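Local atomic coordinates of malonyl coenzyme A-acyl carrier protein transacylase (Helicobacter pylori, PDB entry 2H1Y), a protein that probably transfers the malonyl group from malonyl-CoA to the holo form of acyl carrier protein, releasing free CoA. Residues Glu236-Asn240 with Ala241-Ala245; Ser287-Lys290 with Gly291-Lys294. All blocks are in the same frame, centred on the assembly; numbering follows the deposited sequence.

Contact 1: Glu236-Asn240 with Ala241-Ala245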
ATOM      1  N   GLU A 236       6.293  14.436  -5.506  1.00 47.77           N
ATOM      2  CA  GLU A 236       5.053  14.571  -4.754  1.00 47.39           C
ATOM      3  C   GLU A 236       4.346  13.238  -4.593  1.00 47.10           C
ATOM      4  O   GLU A 236       4.514  12.342  -5.398  1.00 47.06           O
ATOM      5  CB  GLU A 236       4.131  15.575  -5.454  1.00 47.67           C
ATOM      6  CG  GLU A 236       3.489  15.120  -6.780  1.00 47.33           C
ATOM      7  CD  GLU A 236       2.704  16.237  -7.462  1.00 48.30           C
ATOM      8  OE1 GLU A 236       1.884  15.936  -8.348  1.00 49.97           O
ATOM      9  OE2 GLU A 236       2.899  17.430  -7.117  1.00 51.09           O
ATOM     10  N   ILE A 237       3.535  13.100  -3.554  1.00 47.36           N
ATOM     11  CA  ILE A 237       2.748  11.884  -3.412  1.00 47.30           C
ATOM     12  C   ILE A 237       1.263  12.236  -3.337  1.00 47.40           C
ATOM     13  O   ILE A 237       0.906  13.328  -2.896  1.00 47.32           O
ATOM     14  CB  ILE A 237       3.237  10.959  -2.233  1.00 47.35           C
ATOM     15  CG1 ILE A 237       2.268  10.975  -1.077  1.00 47.90           C
ATOM     16  CG2 ILE A 237       4.641  11.322  -1.731  1.00 46.62           C
ATOM     17  CD1 ILE A 237       1.305   9.867  -1.106  1.00 50.27           C
ATOM     18  N   ILE A 238       0.414  11.316  -3.792  1.00 47.33           N
ATOM     19  CA  ILE A 238      -1.026  11.515  -3.808  1.00 47.67           C
ATOM     20  C   ILE A 238      -1.675  10.843  -2.597  1.00 47.89           C
ATOM     21  O   ILE A 238      -1.481   9.649  -2.353  1.00 48.23           O
ATOM     22  CB  ILE A 238      -1.653  10.984  -5.120  1.00 47.55           C
ATOM     23  CG1 ILE A 238      -0.766  11.306  -6.325  1.00 48.74           C
ATOM     24  CG2 ILE A 238      -3.046  11.537  -5.319  1.00 47.56           C
ATOM     25  CD1 ILE A 238      -0.637  12.790  -6.675  1.00 49.74           C
ATOM     26  N   SER A 239      -2.439  11.614  -1.830  1.00 48.05           N
ATOM     27  CA  SER A 239      -3.041  11.111  -0.606  1.00 47.85           C
ATOM     28  C   SER A 239      -4.233  10.179  -0.884  1.00 47.78           C
ATOM     29  O   SER A 239      -5.185  10.571  -1.557  1.00 47.69           O
ATOM     30  CB  SER A 239      -3.467  12.294   0.270  1.00 48.05           C
ATOM     31  OG  SER A 239      -4.465  11.924   1.222  1.00 48.73           O
ATOM     32  N   ASN A 240      -4.192   8.959  -0.358  1.00 47.29           N
ATOM     33  CA  ASN A 240      -5.383   8.107  -0.373  1.00 47.27           C
ATOM     34  C   ASN A 240      -6.548   8.784   0.339  1.00 47.50           C
ATOM     35  O   ASN A 240      -7.712   8.518   0.020  1.00 47.44           O
ATOM     36  CB  ASN A 240      -5.137   6.754   0.301  1.00 47.35           C
ATOM     37  CG  ASN A 240      -4.163   5.851  -0.470  1.00 46.35           C
ATOM     38  OD1 ASN A 240      -3.848   6.073  -1.638  1.00 45.52           O
ATOM     39  ND2 ASN A 240      -3.704   4.813   0.199  1.00 44.62           N
ATOM     40  N   ALA A 241      -6.240   9.663   1.292  1.00 47.44           N
ATOM     41  CA  ALA A 241      -7.289  10.284   2.106  1.00 47.86           C
ATOM     42  C   ALA A 241      -8.066  11.423   1.397  1.00 48.21           C
ATOM     43  O   ALA A 241      -9.306  11.448   1.444  1.00 47.84           O
ATOM     44  CB  ALA A 241      -6.734  10.729   3.442  1.00 47.19           C
ATOM     45  N   THR A 242      -7.346  12.322   0.713  1.00 48.76           N
ATOM     46  CA  THR A 242      -7.946  13.501   0.066  1.00 49.24           C
ATOM     47  C   THR A 242      -7.782  13.558  -1.462  1.00 49.56           C
ATOM     48  O   THR A 242      -8.297  14.452  -2.119  1.00 49.66           O
ATOM     49  CB  THR A 242      -7.382  14.856   0.655  1.00 49.50           C
ATOM     50  OG1 THR A 242      -6.014  15.040   0.253  1.00 50.58           O
ATOM     51  CG2 THR A 242      -7.492  14.917   2.166  1.00 48.28           C
ATOM     52  N   ASN A 243      -7.037  12.637  -2.040  1.00 50.27           N
ATOM     53  CA  ASN A 243      -6.779  12.694  -3.472  1.00 50.84           C
ATOM     54  C   ASN A 243      -6.154  14.026  -3.900  1.00 51.31           C
ATOM     55  O   ASN A 243      -6.403  14.520  -4.997  1.00 51.64           O
ATOM     56  CB  ASN A 243      -8.048  12.359  -4.284  1.00 50.59           C
ATOM     57  CG  ASN A 243      -7.802  12.349  -5.795  1.00 50.45           C
ATOM     58  OD1 ASN A 243      -8.708  12.603  -6.580  1.00 52.35           O
ATOM     59  ND2 ASN A 243      -6.571  12.083  -6.198  1.00 49.79           N
ATOM     60  N   GLU A 244      -5.320  14.580  -3.027  1.00 52.31           N
ATOM     61  CA  GLU A 244      -4.559  15.791  -3.303  1.00 53.87           C
ATOM     62  C   GLU A 244      -3.069  15.519  -3.063  1.00 53.21           C
ATOM     63  O   GLU A 244      -2.714  14.859  -2.094  1.00 53.15           O
ATOM     64  CB  GLU A 244      -5.054  16.951  -2.419  1.00 54.02           C
ATOM     65  CG  GLU A 244      -6.542  17.339  -2.659  1.00 56.27           C
ATOM     66  CD  GLU A 244      -7.161  18.215  -1.547  1.00 57.36           C
ATOM     67  OE1 GLU A 244      -6.950  17.918  -0.342  1.00 61.06           O
ATOM     68  OE2 GLU A 244      -7.879  19.198  -1.888  1.00 62.02           O
ATOM     69  N   ALA A 245      -2.215  16.021  -3.962  1.00 53.09           N
ATOM     70  CA  ALA A 245      -0.758  15.872  -3.876  1.00 52.43           C
ATOM     71  C   ALA A 245      -0.168  16.620  -2.699  1.00 52.29           C
ATOM     72  O   ALA A 245      -0.715  17.629  -2.296  1.00 52.51           O
ATOM     73  CB  ALA A 245      -0.103  16.360  -5.167  1.00 52.68           C
TER
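Ser239 turns OG away from its own backbone N (chi1 159°), which carries the hydroxyl oxygen over the start of Ala241-Ala245. There it forms an ST motif at the turn of a beta hairpin. Ser239 OG accepts Thr242 N at 3.0 Å and, weakly, Ala241 N. The carbonyl of the same serine takes Asn243 N, with Ser239 O 2.8 Å away. One residue thus holds three successive amides of the bend. Asn243, with left-handed backbone angles (56/35), helps the chain turn back. Ser239 N then reaches Glu244 O at 3.3 Å, from above the carbonyl plane. Outside the hairpin, Glu107 accepts the N-H of Asn240.

Further along, Ile238 and Ala245 form an antiparallel non-hydrogen-bonded pair. Ile238 CD1 lies 3.9 Å from Ala245 CB. The Ala245 methyl also meets Glu236, whose CD comes to 3.6 Å from Ala245 CB. OE1 of this glutamate is in a salt bridge with Arg276, which holds the carboxylate. Backbone bonds to Ala100 continue the sheet on strand 99-102. Within the turn, Thr242 OG1 donates to Glu244 OE1 at 3.1 Å, on the anti side of the carboxylate.

Contact 2: Ser287-Lys290 with Gly291-Lys294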
ATOM      1  N   SER A 287       1.209  -7.931  -8.405  1.00 43.64           N
ATOM      2  CA  SER A 287       0.663  -7.086  -9.464  1.00 43.00           C
ATOM      3  C   SER A 287      -0.743  -6.578  -9.149  1.00 41.88           C
ATOM      4  O   SER A 287      -1.517  -6.281 -10.071  1.00 41.38           O
ATOM      5  CB  SER A 287       0.625  -7.861 -10.773  1.00 43.26           C
ATOM      6  OG  SER A 287       1.926  -8.287 -11.088  1.00 45.91           O
ATOM      7  N   VAL A 288      -1.053  -6.487  -7.853  1.00 40.69           N
ATOM      8  CA  VAL A 288      -2.328  -5.951  -7.353  1.00 39.74           C
ATOM      9  C   VAL A 288      -2.712  -4.586  -7.952  1.00 40.03           C
ATOM     10  O   VAL A 288      -3.854  -4.388  -8.387  1.00 39.94           O
ATOM     11  CB  VAL A 288      -2.325  -5.849  -5.810  1.00 39.94           C
ATOM     12  CG1 VAL A 288      -3.680  -5.332  -5.292  1.00 36.63           C
ATOM     13  CG2 VAL A 288      -1.898  -7.224  -5.153  1.00 37.65           C
ATOM     14  N   LEU A 289      -1.771  -3.654  -7.997  1.00 40.10           N
ATOM     15  CA  LEU A 289      -2.096  -2.343  -8.549  1.00 41.09           C
ATOM     16  C   LEU A 289      -2.088  -2.352 -10.095  1.00 42.05           C
ATOM     17  O   LEU A 289      -2.873  -1.632 -10.736  1.00 42.36           O
ATOM     18  CB  LEU A 289      -1.206  -1.251  -7.954  1.00 41.05           C
ATOM     19  CG  LEU A 289      -1.635  -0.475  -6.700  1.00 40.51           C
ATOM     20  CD1 LEU A 289      -2.375  -1.273  -5.636  1.00 39.19           C
ATOM     21  CD2 LEU A 289      -0.470   0.288  -6.080  1.00 40.48           C
ATOM     22  N   LYS A 290      -1.239  -3.180 -10.696  1.00 42.24           N
ATOM     23  CA  LYS A 290      -1.398  -3.489 -12.123  1.00 43.46           C
ATOM     24  C   LYS A 290      -2.829  -3.928 -12.461  1.00 43.76           C
ATOM     25  O   LYS A 290      -3.399  -3.476 -13.459  1.00 43.48           O
ATOM     26  CB  LYS A 290      -0.442  -4.596 -12.563  1.00 43.62           C
ATOM     27  CG  LYS A 290      -0.181  -4.592 -14.041  1.00 44.70           C
ATOM     28  CD  LYS A 290       0.644  -5.783 -14.477  1.00 47.46           C
ATOM     29  CE  LYS A 290       1.043  -5.611 -15.931  1.00 48.86           C
ATOM     30  NZ  LYS A 290       1.781  -6.796 -16.440  1.00 53.02           N
ATOM     31  N   GLY A 291      -3.377  -4.819 -11.620  1.00 44.26           N
ATOM     32  CA  GLY A 291      -4.727  -5.356 -11.760  1.00 44.27           C
ATOM     33  C   GLY A 291      -5.768  -4.265 -11.650  1.00 44.89           C
ATOM     34  O   GLY A 291      -6.561  -4.087 -12.571  1.00 45.44           O
ATOM     35  N   LEU A 292      -5.744  -3.506 -10.551  1.00 44.77           N
ATOM     36  CA  LEU A 292      -6.724  -2.453 -10.343  1.00 44.64           C
ATOM     37  C   LEU A 292      -6.744  -1.415 -11.464  1.00 44.67           C
ATOM     38  O   LEU A 292      -7.798  -0.879 -11.777  1.00 44.65           O
ATOM     39  CB  LEU A 292      -6.542  -1.784  -8.987  1.00 44.54           C
ATOM     40  CG  LEU A 292      -6.716  -2.643  -7.725  1.00 46.54           C
ATOM     41  CD1 LEU A 292      -6.471  -1.810  -6.457  1.00 45.63           C
ATOM     42  CD2 LEU A 292      -8.096  -3.363  -7.642  1.00 46.98           C
ATOM     43  N   ASN A 293      -5.595  -1.141 -12.071  1.00 45.07           N
ATOM     44  CA  ASN A 293      -5.518  -0.190 -13.182  1.00 45.71           C
ATOM     45  C   ASN A 293      -6.118  -0.695 -14.486  1.00 46.09           C
ATOM     46  O   ASN A 293      -6.516   0.100 -15.324  1.00 46.45           O
ATOM     47  CB  ASN A 293      -4.085   0.257 -13.450  1.00 45.67           C
ATOM     48  CG  ASN A 293      -3.499   1.085 -12.312  1.00 46.89           C
ATOM     49  OD1 ASN A 293      -4.172   1.407 -11.315  1.00 47.33           O
ATOM     50  ND2 ASN A 293      -2.228   1.420 -12.451  1.00 45.66           N
ATOM     51  N   LYS A 294      -6.167  -2.009 -14.675  1.00 46.49           N
ATOM     52  CA  LYS A 294      -6.817  -2.564 -15.862  1.00 46.62           C
ATOM     53  C   LYS A 294      -8.171  -1.907 -15.994  1.00 47.06           C
ATOM     54  O   LYS A 294      -8.520  -1.425 -17.070  1.00 47.11           O
ATOM     55  CB  LYS A 294      -6.994  -4.089 -15.755  1.00 46.75           C
ATOM     56  CG  LYS A 294      -5.717  -4.919 -15.920  1.00 46.08           C
ATOM     57  CD  LYS A 294      -4.903  -4.494 -17.145  1.00 46.05           C
ATOM     58  CE  LYS A 294      -3.600  -5.264 -17.224  1.00 46.90           C
ATOM     59  NZ  LYS A 294      -3.003  -5.125 -18.572  1.00 47.83           N
TER
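Gly291 N donates to Ser287 O at 2.8 Å, the shortest hydrogen bond between Ser287-Lys290 and Gly291-Lys294. The following residues keep the same i to i+4 pattern. Leu292 N meets Val288 O at 3.0 Å with an N-H angle of 166°, and Asn293 N meets Leu289 O at 3.1 Å. The bond from Lys294 N to Lys290 O is weak. Ser287 sits at the N-cap position but gives no side-chain cap. The carboxylate of Glu282 instead accepts the first-turn amides of Leu289 and Lys290.

Asn293 folds back beside its own backbone N (chi1 -67°). Its CG lies 3.2 Å from Leu289 O, while its amide is fixed from outside. OD1 accepts from Tyr266, and ND2 donates to Thr301.

Leu292 CG rests 3.4 Å from Val288 O. Leu289 CD1 and Leu292 CD1 touch at 4.2 Å. Both leucines pack against Tyr266, and Leu289 also meets Leu18 of strand 15-19. Lys290 reaches out in an extended chain, whereas Lys294 bends at chi2. Lys290 NZ and Lys294 NZ end 5.5 Å apart, like charges that may repel mildly. The short helix 288-294 is the connecting helix of a beta-alpha-beta unit, between strands 279-283 and 301-304 of the acyltransferase domain.

How the contacts relate
From the N terminus, strands 15-19 and 99-102 come before both contacts. Contact 1 then closes the hairpin between strands 236-238 and 245-246, which forms one edge of the mixed sheet. The chain continues through helices 249-259 and 266-271 to strand 279-283. Contact 2 closes no loop; it lies within helix 288-294 and its N-cap residue Ser287, and the helix leads to strand 301-304 at the other edge. The two contacts are in series; they neither nest nor cross. The centres of contacts 1 and 2 are about 19 Å apart. The nearest atoms of contacts 1 and 2 are about 8 Å apart. Helix 266-271 packs on both, with Cys269 on Ile238 and Val270 on Asn293.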